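Local coordinates for protein phenylalanine--tRNA ligase beta subunit (Bacteroides fragilis, PDB 3IG2) that forms, with the alpha subunit, the tetrameric synthetase that charges tRNA(Phe) with phenylalanine using ATP and magnesium, represented here by its beta-subunit core domain, at residues P53-A56 and D57-C60; L163-D166 and I167-T170; Y143-N146 and I147-L151. All coordinates share one frame; numbering follows the deposited sequence.

Interaction 1: P53-A56 and D57-C60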
loop_
_atom_site.group_PDB
_atom_site.type_symbol
_atom_site.label_atom_id
_atom_site.label_comp_id
_atom_site.label_asym_id
_atom_site.label_seq_id
_atom_site.Cartn_x
_atom_site.Cartn_y
_atom_site.Cartn_z
ATOM N N PRO B 53 -46.058 2.264 -14.928
ATOM C CA PRO B 53 -45.158 2.265 -13.767
ATOM C C PRO B 53 -45.508 1.129 -12.828
ATOM O O PRO B 53 -46.681 0.770 -12.754
ATOM C CB PRO B 53 -45.444 3.616 -13.105
ATOM C CG PRO B 53 -46.780 4.036 -13.613
ATOM C CD PRO B 53 -46.940 3.446 -14.964
ATOM N N LEU B 54 -44.511 0.565 -12.132
ATOM C CA LEU B 54 -44.757 -0.500 -11.139
ATOM C C LEU B 54 -45.282 0.018 -9.812
ATOM O O LEU B 54 -46.062 -0.665 -9.149
ATOM C CB LEU B 54 -43.488 -1.283 -10.823
ATOM C CG LEU B 54 -42.832 -2.181 -11.856
ATOM C CD1 LEU B 54 -41.800 -2.989 -11.143
ATOM C CD2 LEU B 54 -43.854 -3.090 -12.527
ATOM N N SER B 55 -44.801 1.195 -9.402
ATOM C CA SER B 55 -45.226 1.838 -8.154
ATOM C C SER B 55 -44.711 3.255 -8.191
ATOM O O SER B 55 -43.942 3.608 -9.079
ATOM C CB SER B 55 -44.603 1.142 -6.940
ATOM O OG SER B 55 -43.202 1.333 -6.962
ATOM N N ALA B 56 -45.077 4.049 -7.189
ATOM C CA ALA B 56 -44.498 5.383 -7.043
ATOM C C ALA B 56 -42.983 5.373 -6.939
ATOM O O ALA B 56 -42.328 6.379 -7.234
ATOM C CB ALA B 56 -45.096 6.078 -5.832
ATOM N N ASP B 57 -42.398 4.256 -6.517
ATOM C CA ASP B 57 -40.932 4.205 -6.377
ATOM C C ASP B 57 -40.250 3.665 -7.610
ATOM O O ASP B 57 -39.033 3.579 -7.661
ATOM C CB ASP B 57 -40.550 3.342 -5.175
ATOM C CG ASP B 57 -41.122 3.884 -3.877
ATOM O OD1 ASP B 57 -41.453 5.086 -3.851
ATOM O OD2 ASP B 57 -41.258 3.123 -2.895
ATOM N N LEU B 58 -41.042 3.271 -8.590
ATOM C CA LEU B 58 -40.531 2.628 -9.781
ATOM C C LEU B 58 -41.365 3.071 -10.994
ATOM O O LEU B 58 -42.141 2.304 -11.546
ATOM C CB LEU B 58 -40.574 1.099 -9.595
ATOM C CG LEU B 58 -39.638 0.454 -8.561
ATOM C CD1 LEU B 58 -39.930 -1.037 -8.444
ATOM C CD2 LEU B 58 -38.190 0.667 -8.916
ATOM N N ASN B 59 -41.193 4.320 -11.401
ATOM C CA ASN B 59 -42.080 4.909 -12.377
ATOM C C ASN B 59 -41.352 5.665 -13.472
ATOM O O ASN B 59 -41.985 6.282 -14.318
ATOM C CB ASN B 59 -43.183 5.779 -11.700
ATOM C CG ASN B 59 -42.620 6.885 -10.786
ATOM O OD1 ASN B 59 -43.385 7.674 -10.219
ATOM N ND2 ASN B 59 -41.306 6.941 -10.631
ATOM N N CYS B 60 -40.017 5.644 -13.444
ATOM C CA CYS B 60 -39.235 6.389 -14.418
ATOM C C CYS B 60 -37.837 5.818 -14.534
ATOM O O CYS B 60 -37.370 5.119 -13.633
ATOM C CB CYS B 60 -39.183 7.892 -14.058
ATOM S SG CYS B 60 -38.204 8.312 -12.577
HETATM O O HOH W 1 -42.460 8.876 -7.770
#
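S55 and L58 close a type I beta turn, with A56 and D57 at its two corners, in the loop between strands 48-49 and 60-61. L54 and S55 both face L58, which fits a classic beta bulge, though an irregular one. Three hydrogen bonds hold the loop. L58 N donates to S55 O and L54 N to L58 O, each at 3.0 Å. The third uses a side chain: S55 OG sits between its own backbone N and carbonyl carbon (chi1 66°), which turns it over the corner to accept from D57 N at 3.1 Å, an ST turn. The charge of D57 is directed outside the loop, where OD1 forms a salt bridge with R32.

Apolar contacts flank the backbone bonds. L54 and L58 meet through their CD1 methyls at 3.8 Å as the two chains cross at a slant, and both also touch L30 of strand 30-31. At the base of the loop, P53 CB rests against N59 CB at 3.4 Å. Water provides the last link: one molecule donates to A56 O at 2.6 Å and to N59 OD1 at 2.9 Å.

Interaction 2: L163-D166 and I167-T170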
loop_
_atom_site.group_PDB
_atom_site.type_symbol
_atom_site.label_atom_id
_atom_site.label_comp_id
_atom_site.label_asym_id
_atom_site.label_seq_id
_atom_site.Cartn_x
_atom_site.Cartn_y
_atom_site.Cartn_z
ATOM N N LEU B 163 -19.444 25.689 -8.848
ATOM C CA LEU B 163 -20.847 25.292 -8.892
ATOM C C LEU B 163 -21.370 25.071 -7.484
ATOM O O LEU B 163 -20.663 24.535 -6.620
ATOM C CB LEU B 163 -21.011 24.007 -9.713
ATOM C CG LEU B 163 -22.295 23.583 -10.447
ATOM C CD1 LEU B 163 -22.405 22.075 -10.373
ATOM C CD2 LEU B 163 -23.618 24.198 -9.964
ATOM N N SER B 164 -22.613 25.484 -7.280
ATOM C CA SER B 164 -23.375 25.205 -6.069
ATOM C C SER B 164 -24.820 25.091 -6.514
ATOM O O SER B 164 -25.325 26.001 -7.151
ATOM C CB SER B 164 -23.237 26.367 -5.095
ATOM O OG SER B 164 -23.896 26.083 -3.882
ATOM N N ASP B 165 -25.486 23.984 -6.211
ATOM C CA ASP B 165 -26.887 23.790 -6.657
ATOM C C ASP B 165 -27.637 22.877 -5.690
ATOM O O ASP B 165 -27.128 22.611 -4.612
ATOM C CB ASP B 165 -26.940 23.237 -8.092
ATOM C CG ASP B 165 -26.373 21.829 -8.218
ATOM O OD1 ASP B 165 -25.995 21.202 -7.195
ATOM O OD2 ASP B 165 -26.305 21.353 -9.368
ATOM N N ASP B 166 -28.817 22.376 -6.071
ATOM C CA ASP B 166 -29.574 21.481 -5.173
ATOM C C ASP B 166 -28.873 20.159 -4.839
ATOM O O ASP B 166 -29.239 19.495 -3.875
ATOM C CB ASP B 166 -31.041 21.246 -5.602
ATOM C CG ASP B 166 -31.282 21.394 -7.108
ATOM O OD1 ASP B 166 -30.519 20.897 -7.972
ATOM O OD2 ASP B 166 -32.309 22.007 -7.421
ATOM N N ILE B 167 -27.861 19.777 -5.609
ATOM C CA ILE B 167 -27.103 18.559 -5.292
ATOM C C ILE B 167 -25.831 18.847 -4.449
ATOM O O ILE B 167 -25.583 18.154 -3.437
ATOM C CB ILE B 167 -26.754 17.764 -6.590
ATOM C CG1 ILE B 167 -28.028 17.129 -7.152
ATOM C CG2 ILE B 167 -25.671 16.714 -6.320
ATOM C CD1 ILE B 167 -27.871 16.604 -8.535
ATOM N N TYR B 168 -25.044 19.843 -4.863
ATOM C CA TYR B 168 -23.777 20.157 -4.206
ATOM C C TYR B 168 -23.818 21.436 -3.401
ATOM O O TYR B 168 -24.296 22.470 -3.879
ATOM C CB TYR B 168 -22.660 20.324 -5.223
ATOM C CG TYR B 168 -22.445 19.156 -6.177
ATOM C CD1 TYR B 168 -21.798 17.987 -5.767
ATOM C CD2 TYR B 168 -22.876 19.240 -7.494
ATOM C CE1 TYR B 168 -21.589 16.930 -6.659
ATOM C CE2 TYR B 168 -22.680 18.194 -8.384
ATOM C CZ TYR B 168 -22.021 17.061 -7.968
ATOM O OH TYR B 168 -21.852 16.047 -8.867
ATOM N N SER B 169 -23.267 21.404 -2.194
ATOM C CA SER B 169 -23.065 22.670 -1.453
ATOM C C SER B 169 -21.889 23.400 -2.100
ATOM O O SER B 169 -21.957 24.602 -2.332
ATOM C CB SER B 169 -22.818 22.425 0.028
ATOM O OG SER B 169 -22.018 21.265 0.209
ATOM N N THR B 170 -20.835 22.644 -2.414
ATOM C CA THR B 170 -19.613 23.155 -3.054
ATOM C C THR B 170 -19.182 22.157 -4.149
ATOM O O THR B 170 -19.098 20.946 -3.897
ATOM C CB THR B 170 -18.483 23.305 -2.022
ATOM O OG1 THR B 170 -18.950 24.091 -0.914
ATOM C CG2 THR B 170 -17.260 23.989 -2.620
#
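D165 OD1 accepts two backbone N-H groups from across the turn, and this double grip is the tight part of the contact. Y168 N approaches D165 OD1 nearly in line with the C-O bond at 2.9 Å, its hydrogen bond almost straight at 172°. I167 N meets D165 OD1 from above the carboxylate plane at 2.8 Å, making an Asx turn. With CG of D165 lying between its backbone N and carbonyl carbon (chi1 66°), the carboxylate folds back over the chain that follows. D165 N in turn donates to Y168 O at 3.0 Å, joining the two residues through both backbone and side chain. Beside this polar knot lies the buried Y168 ring, with I167 CG2 over the centre of one face.

Packing is looser toward L163, whose CD1 only reaches Y168 CD2 at 4.1 Å. On the exposed side, S164 OG donates to S169 O at 2.9 Å. The D166 carboxylate is instead held by the neighbouring loop, OD2 by E40 N and OD1 by S41 OG.

The turn connects strand 159-163, outermost in the large sheet within this chain, to strand 171-175. L163 and Y168 both pack on T184 of strand 181-188, while S169 and T170 form backbone hydrogen bonds with V187 of that strand.

Interaction 3: Y143-N146 and I147-L151; sequences YVEN and IFKRL
V144 O accepts from F148 N at 2.9 Å with an angle of 168°, one of four successive i to i+4 bonds in the last turns of helix 134-150. K149 N to E145 O is equally short, and the bonds of I147 N to Y143 O and R150 N to N146 O complete the run.

The same spacing pairs the side chains. On the buried side V144 and F148 lie alongside each other, and V144 CG1 makes a CH-pi contact over one face of the F148 ring, 3.8 Å from its centroid and displaced toward the rim near CZ. The valine torsion explains this: CG1 is anti to the backbone N (chi1 178°), so the branch leans along the helix toward the ring.

On the outer side, E145 and K149 form a salt bridge, OE2 to NZ at 3.4 Å, weak as a hydrogen bond. The extended lysine also brings CE to 3.4 Å from E145 OE2, and CD passes N146 OD1 at 3.8 Å. K149 NZ has a stronger partner in E40 of the second subunit, so this charged surface takes part in a contact between copies of the chain.

Inward, V144 packs on A205, and I147 and F148 on L207, of strand 200-207. Along the flank N146 and R150 touch helix 6-19, and at the end L151 meets W209 and L212 of helix 209-212.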
loop_
_atom_site.group_PDB
_atom_site.type_symbol
_atom_site.label_atom_id
_atom_site.label_comp_id
_atom_site.label_asym_id
_atom_site.label_seq_id
_atom_site.Cartn_x
_atom_site.Cartn_y
_atom_site.Cartn_z
ATOM N N TYR B 143 -8.771 11.739 -7.415
ATOM C CA TYR B 143 -9.284 10.540 -8.086
ATOM C C TYR B 143 -9.741 10.904 -9.506
ATOM O O TYR B 143 -9.495 10.176 -10.468
ATOM C CB TYR B 143 -10.420 9.866 -7.280
ATOM C CG TYR B 143 -10.041 9.348 -5.892
ATOM C CD1 TYR B 143 -9.164 8.267 -5.739
ATOM C CD2 TYR B 143 -10.585 9.928 -4.737
ATOM C CE1 TYR B 143 -8.826 7.796 -4.462
ATOM C CE2 TYR B 143 -10.251 9.466 -3.463
ATOM C CZ TYR B 143 -9.381 8.399 -3.335
ATOM O OH TYR B 143 -9.075 7.955 -2.068
ATOM N N VAL B 144 -10.391 12.049 -9.646
ATOM C CA VAL B 144 -10.860 12.523 -10.953
ATOM C C VAL B 144 -9.662 12.827 -11.860
ATOM O O VAL B 144 -9.658 12.452 -13.020
ATOM C CB VAL B 144 -11.865 13.719 -10.838
ATOM C CG1 VAL B 144 -12.256 14.165 -12.312
ATOM C CG2 VAL B 144 -13.102 13.395 -9.994
ATOM N N GLU B 145 -8.625 13.458 -11.309
ATOM C CA GLU B 145 -7.444 13.848 -12.103
ATOM C C GLU B 145 -6.755 12.602 -12.664
ATOM O O GLU B 145 -6.343 12.562 -13.825
ATOM C CB GLU B 145 -6.456 14.653 -11.271
ATOM C CG GLU B 145 -5.052 14.653 -11.904
ATOM C CD GLU B 145 -4.177 15.783 -11.473
ATOM O OE1 GLU B 145 -4.443 16.422 -10.451
ATOM O OE2 GLU B 145 -3.177 16.035 -12.177
ATOM N N ASN B 146 -6.673 11.563 -11.835
ATOM C CA ASN B 146 -5.977 10.337 -12.216
ATOM C C ASN B 146 -6.769 9.514 -13.217
ATOM O O ASN B 146 -6.187 8.823 -14.075
ATOM C CB ASN B 146 -5.577 9.549 -10.975
ATOM C CG ASN B 146 -4.400 10.183 -10.266
ATOM O OD1 ASN B 146 -3.514 10.755 -10.920
ATOM N ND2 ASN B 146 -4.382 10.104 -8.933
ATOM N N ILE B 147 -8.091 9.623 -13.135
ATOM C CA ILE B 147 -8.952 9.075 -14.177
ATOM C C ILE B 147 -8.694 9.807 -15.483
ATOM O O ILE B 147 -8.479 9.161 -16.523
ATOM C CB ILE B 147 -10.450 9.124 -13.815
ATOM C CG1 ILE B 147 -10.747 8.110 -12.715
ATOM C CG2 ILE B 147 -11.289 8.739 -15.012
ATOM C CD1 ILE B 147 -12.071 8.320 -12.043
ATOM N N PHE B 148 -8.695 11.137 -15.447
ATOM C CA PHE B 148 -8.398 11.896 -16.663
ATOM C C PHE B 148 -7.051 11.496 -17.282
ATOM O O PHE B 148 -6.966 11.300 -18.491
ATOM C CB PHE B 148 -8.447 13.402 -16.432
ATOM C CG PHE B 148 -9.823 13.935 -16.155
ATOM C CD1 PHE B 148 -10.968 13.193 -16.466
ATOM C CD2 PHE B 148 -9.980 15.201 -15.626
ATOM C CE1 PHE B 148 -12.216 13.700 -16.245
ATOM C CE2 PHE B 148 -11.242 15.709 -15.392
ATOM C CZ PHE B 148 -12.368 14.953 -15.711
ATOM N N LYS B 149 -6.011 11.386 -16.462
ATOM C CA LYS B 149 -4.689 10.979 -16.933
ATOM C C LYS B 149 -4.726 9.610 -17.588
ATOM O O LYS B 149 -4.076 9.386 -18.620
ATOM C CB LYS B 149 -3.689 10.964 -15.779
ATOM C CG LYS B 149 -3.309 12.339 -15.326
ATOM C CD LYS B 149 -2.337 12.297 -14.155
ATOM C CE LYS B 149 -1.643 13.639 -14.004
ATOM N NZ LYS B 149 -0.765 13.703 -12.792
ATOM N N ARG B 150 -5.496 8.702 -16.975
ATOM C CA ARG B 150 -5.640 7.344 -17.461
ATOM C C ARG B 150 -6.283 7.364 -18.843
ATOM O O ARG B 150 -5.958 6.538 -19.694
ATOM C CB ARG B 150 -6.464 6.514 -16.471
ATOM C CG ARG B 150 -6.466 5.004 -16.711
ATOM C CD ARG B 150 -5.277 4.586 -17.540
ATOM N NE ARG B 150 -4.570 3.476 -16.941
ATOM C CZ ARG B 150 -3.592 2.807 -17.540
ATOM N NH1 ARG B 150 -3.198 3.158 -18.759
ATOM N NH2 ARG B 150 -3.008 1.795 -16.917
ATOM N N LEU B 151 -7.160 8.339 -19.078
ATOM C CA LEU B 151 -7.820 8.455 -20.384
ATOM C C LEU B 151 -6.958 9.240 -21.363
ATOM O O LEU B 151 -7.356 9.461 -22.487
ATOM C CB LEU B 151 -9.218 9.078 -20.254
ATOM C CG LEU B 151 -10.199 8.437 -19.233
ATOM C CD1 LEU B 151 -11.513 9.217 -19.062
ATOM C CD2 LEU B 151 -10.520 6.993 -19.596
#

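Overall arrangement
Along the chain the order is interaction 1, interaction 3, interaction 2, all within the core domain of the beta subunit. Interaction 1 is in the surface loop joining two strands of a small three-stranded antiparallel sheet, across the chain's centre from interaction 3, their centres about 36 Å apart. Interactions 2 and 3 instead border the large mixed sheet of the domain, as a turn between two strands and a helix packed on strand 200-207; their nearest atoms are about 9 Å apart. E40 of the same chain hydrogen-bonds D166 in interaction 2, while E40 of the second subunit pairs with K149 in interaction 3, so the loop next to interaction 2 in one copy probably faces interaction 3 in the other.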